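Local coordinates for hypothetical protein, IPT/TIG domain protein (Bacteroides ovatus, PDB 4HW6) that is of unknown function but probably serves as an auxiliary nutrient-binding protein, perhaps for carbohydrate, joining an IPT/TIG domain to a six-bladed beta-propeller, at residues V187-D199 / G208-E220. Numbering follows the deposited sequence. Where two conformers were deposited one is given.
Sequences VNFTLNGDMVVVD and GIYLFTRASGFTE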
loop_
_atom_site.group_PDB
_atom_site.type_symbol
_atom_site.label_atom_id
_atom_site.label_comp_id
_atom_site.label_asym_id
_atom_site.label_seq_id
_atom_site.Cartn_x
_atom_site.Cartn_y
_atom_site.Cartn_z
ATOM N N VAL A 187 9.852 -10.922 6.284
ATOM C CA VAL A 187 10.513 -11.047 4.975
ATOM C C VAL A 187 11.052 -9.678 4.607
ATOM O O VAL A 187 10.420 -8.656 4.893
ATOM C CB VAL A 187 9.570 -11.613 3.874
ATOM C CG1 VAL A 187 8.289 -10.772 3.735
ATOM C CG2 VAL A 187 10.308 -11.735 2.549
ATOM N N ASN A 188 12.235 -9.655 4.022
ATOM C CA ASN A 188 12.820 -8.430 3.504
ATOM C C ASN A 188 13.783 -8.817 2.389
ATOM O O ASN A 188 13.856 -9.986 2.022
ATOM C CB ASN A 188 13.532 -7.650 4.627
ATOM C CG ASN A 188 13.527 -6.157 4.398
ATOM O OD1 ASN A 188 13.654 -5.670 3.251
ATOM N ND2 ASN A 188 13.378 -5.405 5.485
ATOM N N PHE A 189 14.486 -7.840 1.828
ATOM C CA PHE A 189 15.484 -8.083 0.804
ATOM C C PHE A 189 16.786 -7.374 1.146
ATOM O O PHE A 189 16.788 -6.232 1.651
ATOM C CB PHE A 189 14.967 -7.615 -0.559
ATOM C CG PHE A 189 13.817 -8.439 -1.075
ATOM C CD1 PHE A 189 12.535 -8.214 -0.647
ATOM C CD2 PHE A 189 14.030 -9.440 -1.991
ATOM C CE1 PHE A 189 11.496 -9.013 -1.090
ATOM C CE2 PHE A 189 12.998 -10.223 -2.443
ATOM C CZ PHE A 189 11.724 -10.008 -1.997
ATOM N N THR A 190 17.883 -8.034 0.840
ATOM C CA THR A 190 19.202 -7.454 1.063
ATOM C C THR A 190 19.489 -6.403 -0.023
ATOM O O THR A 190 18.738 -6.270 -0.989
ATOM C CB THR A 190 20.301 -8.523 1.049
ATOM O OG1 THR A 190 20.449 -9.060 -0.277
ATOM C CG2 THR A 190 20.003 -9.669 2.035
ATOM N N LEU A 191 20.586 -5.666 0.135
ATOM C CA LEU A 191 20.992 -4.683 -0.876
ATOM C C LEU A 191 21.316 -5.361 -2.211
ATOM O O LEU A 191 21.180 -4.727 -3.256
ATOM C CB LEU A 191 22.168 -3.845 -0.391
ATOM C CG LEU A 191 21.899 -2.971 0.846
ATOM C CD1 LEU A 191 23.094 -2.064 1.109
ATOM C CD2 LEU A 191 20.593 -2.184 0.720
ATOM N N ASN A 192 21.713 -6.634 -2.182
ATOM C CA ASN A 192 21.970 -7.358 -3.428
ATOM C C ASN A 192 20.683 -7.938 -4.039
ATOM O O ASN A 192 20.703 -8.481 -5.132
ATOM C CB ASN A 192 23.045 -8.423 -3.207
ATOM C CG ASN A 192 24.430 -7.816 -3.019
ATOM O OD1 ASN A 192 24.710 -6.718 -3.507
ATOM N ND2 ASN A 192 25.301 -8.522 -2.308
ATOM N N GLY A 193 19.563 -7.794 -3.338
ATOM C CA GLY A 193 18.271 -8.227 -3.834
ATOM C C GLY A 193 17.934 -9.655 -3.440
ATOM O O GLY A 193 16.952 -10.204 -3.933
ATOM N N ASP A 194 18.737 -10.267 -2.563
ATOM C CA ASP A 194 18.404 -11.607 -2.057
ATOM C C ASP A 194 17.266 -11.493 -1.032
ATOM O O ASP A 194 17.121 -10.473 -0.353
ATOM C CB ASP A 194 19.626 -12.286 -1.452
ATOM C CG ASP A 194 20.722 -12.551 -2.481
ATOM O OD1 ASP A 194 20.428 -13.039 -3.601
ATOM O OD2 ASP A 194 21.895 -12.256 -2.159
HETATM N N MSE A 195 16.439 -12.526 -0.941
HETATM C CA MSE A 195 15.282 -12.488 -0.039
HETATM C C MSE A 195 15.651 -13.028 1.340
HETATM O O MSE A 195 16.153 -14.120 1.432
HETATM C CB MSE A 195 14.163 -13.341 -0.625
HETATM C CG MSE A 195 12.863 -13.288 0.141
HETATM SE SE MSE A 195 11.652 -14.678 -0.554
HETATM C CE MSE A 195 11.181 -13.808 -2.220
ATOM N N VAL A 196 15.383 -12.259 2.390
ATOM C CA VAL A 196 15.616 -12.661 3.776
ATOM C C VAL A 196 14.300 -13.110 4.380
ATOM O O VAL A 196 13.273 -12.461 4.182
ATOM C CB VAL A 196 16.146 -11.457 4.611
ATOM C CG1 VAL A 196 16.546 -11.883 6.020
ATOM C CG2 VAL A 196 17.314 -10.798 3.903
ATOM N N VAL A 197 14.307 -14.241 5.075
ATOM C CA VAL A 197 13.121 -14.717 5.781
ATOM C C VAL A 197 13.524 -15.138 7.196
ATOM O O VAL A 197 14.488 -15.906 7.390
ATOM C CB VAL A 197 12.470 -15.917 5.072
ATOM C CG1 VAL A 197 11.239 -16.384 5.847
ATOM C CG2 VAL A 197 12.096 -15.580 3.626
ATOM N N VAL A 198 12.782 -14.643 8.174
ATOM C CA VAL A 198 13.025 -14.977 9.567
ATOM C C VAL A 198 12.218 -16.201 9.941
ATOM O O VAL A 198 11.031 -16.269 9.637
ATOM C CB VAL A 198 12.666 -13.789 10.491
ATOM C CG1 VAL A 198 12.725 -14.219 11.973
ATOM C CG2 VAL A 198 13.639 -12.655 10.224
ATOM N N ASP A 199 12.848 -17.177 10.597
ATOM C CA ASP A 199 12.157 -18.330 11.184
ATOM C C ASP A 199 12.124 -18.105 12.694
ATOM O O ASP A 199 13.179 -18.031 13.313
ATOM C CB ASP A 199 12.924 -19.605 10.893
ATOM C CG ASP A 199 12.204 -20.885 11.358
ATOM O OD1 ASP A 199 10.990 -20.854 11.725
ATOM O OD2 ASP A 199 12.858 -21.965 11.282
ATOM N N GLY A 208 17.884 -18.876 12.538
ATOM C CA GLY A 208 16.797 -17.938 12.690
ATOM C C GLY A 208 16.573 -17.019 11.506
ATOM O O GLY A 208 15.476 -16.458 11.359
ATOM N N ILE A 209 17.593 -16.849 10.676
ATOM C CA ILE A 209 17.481 -15.984 9.514
ATOM C C ILE A 209 18.013 -16.774 8.324
ATOM O O ILE A 209 19.142 -17.274 8.340
ATOM C CB ILE A 209 18.232 -14.652 9.663
ATOM C CG1 ILE A 209 17.863 -13.967 10.974
ATOM C CG2 ILE A 209 17.930 -13.767 8.457
ATOM C CD1 ILE A 209 18.545 -12.620 11.181
ATOM N N TYR A 210 17.151 -16.921 7.332
ATOM C CA TYR A 210 17.442 -17.639 6.106
ATOM C C TYR A 210 17.512 -16.662 4.948
ATOM O O TYR A 210 16.968 -15.549 5.045
ATOM C CB TYR A 210 16.347 -18.641 5.805
ATOM C CG TYR A 210 16.306 -19.844 6.701
ATOM C CD1 TYR A 210 17.092 -20.962 6.416
ATOM C CD2 TYR A 210 15.494 -19.875 7.830
ATOM C CE1 TYR A 210 17.068 -22.083 7.211
ATOM C CE2 TYR A 210 15.458 -21.018 8.642
ATOM C CZ TYR A 210 16.236 -22.119 8.315
ATOM O OH TYR A 210 16.253 -23.288 9.084
ATOM N N LEU A 211 18.184 -17.081 3.879
ATOM C CA LEU A 211 18.267 -16.300 2.648
ATOM C C LEU A 211 17.868 -17.169 1.463
ATOM O O LEU A 211 18.294 -18.328 1.370
ATOM C CB LEU A 211 19.700 -15.784 2.479
ATOM C CG LEU A 211 20.022 -14.879 1.286
ATOM C CD1 LEU A 211 21.092 -13.860 1.668
ATOM C CD2 LEU A 211 20.479 -15.707 0.096
ATOM N N PHE A 212 17.068 -16.611 0.541
ATOM C CA PHE A 212 16.788 -17.264 -0.740
ATOM C C PHE A 212 17.435 -16.405 -1.822
ATOM O O PHE A 212 17.181 -15.194 -1.901
ATOM C CB PHE A 212 15.286 -17.400 -1.000
ATOM C CG PHE A 212 14.586 -18.326 -0.043
ATOM C CD1 PHE A 212 14.153 -17.865 1.215
ATOM C CD2 PHE A 212 14.364 -19.641 -0.374
ATOM C CE1 PHE A 212 13.532 -18.724 2.101
ATOM C CE2 PHE A 212 13.734 -20.507 0.517
ATOM C CZ PHE A 212 13.325 -20.050 1.748
ATOM N N THR A 213 18.287 -17.011 -2.644
ATOM C CA THR A 213 19.146 -16.214 -3.527
ATOM C C THR A 213 18.405 -15.741 -4.771
ATOM O O THR A 213 17.706 -16.508 -5.431
ATOM C CB THR A 213 20.406 -16.984 -3.976
ATOM O OG1 THR A 213 20.023 -18.093 -4.788
ATOM C CG2 THR A 213 21.200 -17.487 -2.778
ATOM N N ARG A 214 18.581 -14.466 -5.094
ATOM C CA ARG A 214 18.023 -13.876 -6.316
ATOM C C ARG A 214 18.529 -14.600 -7.575
ATOM O O ARG A 214 17.765 -14.827 -8.510
ATOM C CB ARG A 214 18.388 -12.394 -6.388
ATOM C CG ARG A 214 17.779 -11.621 -7.559
ATOM C CD ARG A 214 18.387 -10.222 -7.602
ATOM N NE ARG A 214 17.894 -9.429 -8.721
ATOM C CZ ARG A 214 18.491 -8.334 -9.199
ATOM N NH1 ARG A 214 19.610 -7.867 -8.649
ATOM N NH2 ARG A 214 17.960 -7.686 -10.229
ATOM N N ALA A 215 19.808 -14.977 -7.565
ATOM C CA ALA A 215 20.447 -15.639 -8.707
ATOM C C ALA A 215 19.810 -16.983 -9.075
ATOM O O ALA A 215 19.871 -17.387 -10.229
ATOM C CB ALA A 215 21.936 -15.810 -8.453
ATOM N N SER A 216 19.190 -17.658 -8.107
ATOM C CA SER A 216 18.472 -18.908 -8.343
ATOM C C SER A 216 16.977 -18.700 -8.567
ATOM O O SER A 216 16.206 -19.660 -8.540
ATOM C CB SER A 216 18.659 -19.839 -7.133
ATOM O OG SER A 216 17.996 -19.303 -6.000
ATOM N N GLY A 217 16.536 -17.460 -8.749
ATOM C CA GLY A 217 15.098 -17.171 -8.771
ATOM C C GLY A 217 14.431 -17.462 -7.429
ATOM O O GLY A 217 13.246 -17.834 -7.365
ATOM N N PHE A 218 15.206 -17.301 -6.356
ATOM C CA PHE A 218 14.743 -17.520 -4.980
ATOM C C PHE A 218 14.430 -18.969 -4.642
ATOM O O PHE A 218 13.752 -19.225 -3.667
ATOM C CB PHE A 218 13.551 -16.628 -4.639
ATOM C CG PHE A 218 13.802 -15.180 -4.898
ATOM C CD1 PHE A 218 14.778 -14.497 -4.191
ATOM C CD2 PHE A 218 13.103 -14.501 -5.894
ATOM C CE1 PHE A 218 15.025 -13.163 -4.430
ATOM C CE2 PHE A 218 13.360 -13.171 -6.147
ATOM C CZ PHE A 218 14.327 -12.497 -5.419
ATOM N N THR A 219 14.993 -19.903 -5.400
ATOM C CA THR A 219 14.794 -21.330 -5.131
ATOM C C THR A 219 15.834 -21.913 -4.164
ATOM O O THR A 219 15.528 -22.846 -3.421
ATOM C CB THR A 219 14.806 -22.144 -6.445
ATOM O OG1 THR A 219 16.075 -21.994 -7.090
ATOM C CG2 THR A 219 13.689 -21.647 -7.392
ATOM N N GLU A 220 17.052 -21.374 -4.178
ATOM C CA GLU A 220 18.114 -21.856 -3.306
ATOM C C GLU A 220 18.082 -21.151 -1.944
ATOM O O GLU A 220 18.155 -19.924 -1.879
ATOM C CB GLU A 220 19.476 -21.640 -3.953
ATOM C CG GLU A 220 20.605 -22.283 -3.167
ATOM C CD GLU A 220 21.972 -22.104 -3.810
ATOM O OE1 GLU A 220 22.042 -21.646 -4.973
ATOM O OE2 GLU A 220 22.978 -22.423 -3.142
HETATM O O HOH W 1 21.785 -13.839 -5.686
#
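Met195 and Phe212 form a hydrogen-bonded antiparallel pair, Met195 N to Phe212 O 2.9 Å and Phe212 N to Met195 O 2.8 Å, in the hairpin of strands 195-199 and 207-212, the middle pair of a four-stranded propeller blade. Met195, present as selenomethionine, can be followed outward: CB meets Phe218 CD1 at 3.8 Å; CG, anti to the backbone N (chi1 -175°), carries SE obliquely past the Phe212 and Phe218 rings in Met-aromatic contacts; the bend at chi3 lays CE over one face of Phe218, 4.1 Å from the centroid and 15° off the normal, a CH-pi contact. Phe218 CZ touches Phe189 CE2 (4.0 Å) at the edge of the Phe189 ring, and Tyr156 of strand 154-158 packs against Phe189, Met195 and Phe218. Just before strand 195-199, Asp194 OD1 accepts Arg214 N at 2.8 Å through its anti lone pair (N-H...O 165°); the same oxygen also accepts from a water, which in turn accepts from Ala215 N. With an alanine in place of Asp194, Arg214 N is likely to lose this acceptor and the water its tie to segment 187-199. Selenium, aromatic and apolar contacts thus pack this side of the blade against strand 154-158, whereas one carboxylate oxygen ties the backbone at Arg214 and, through water, at Ala215.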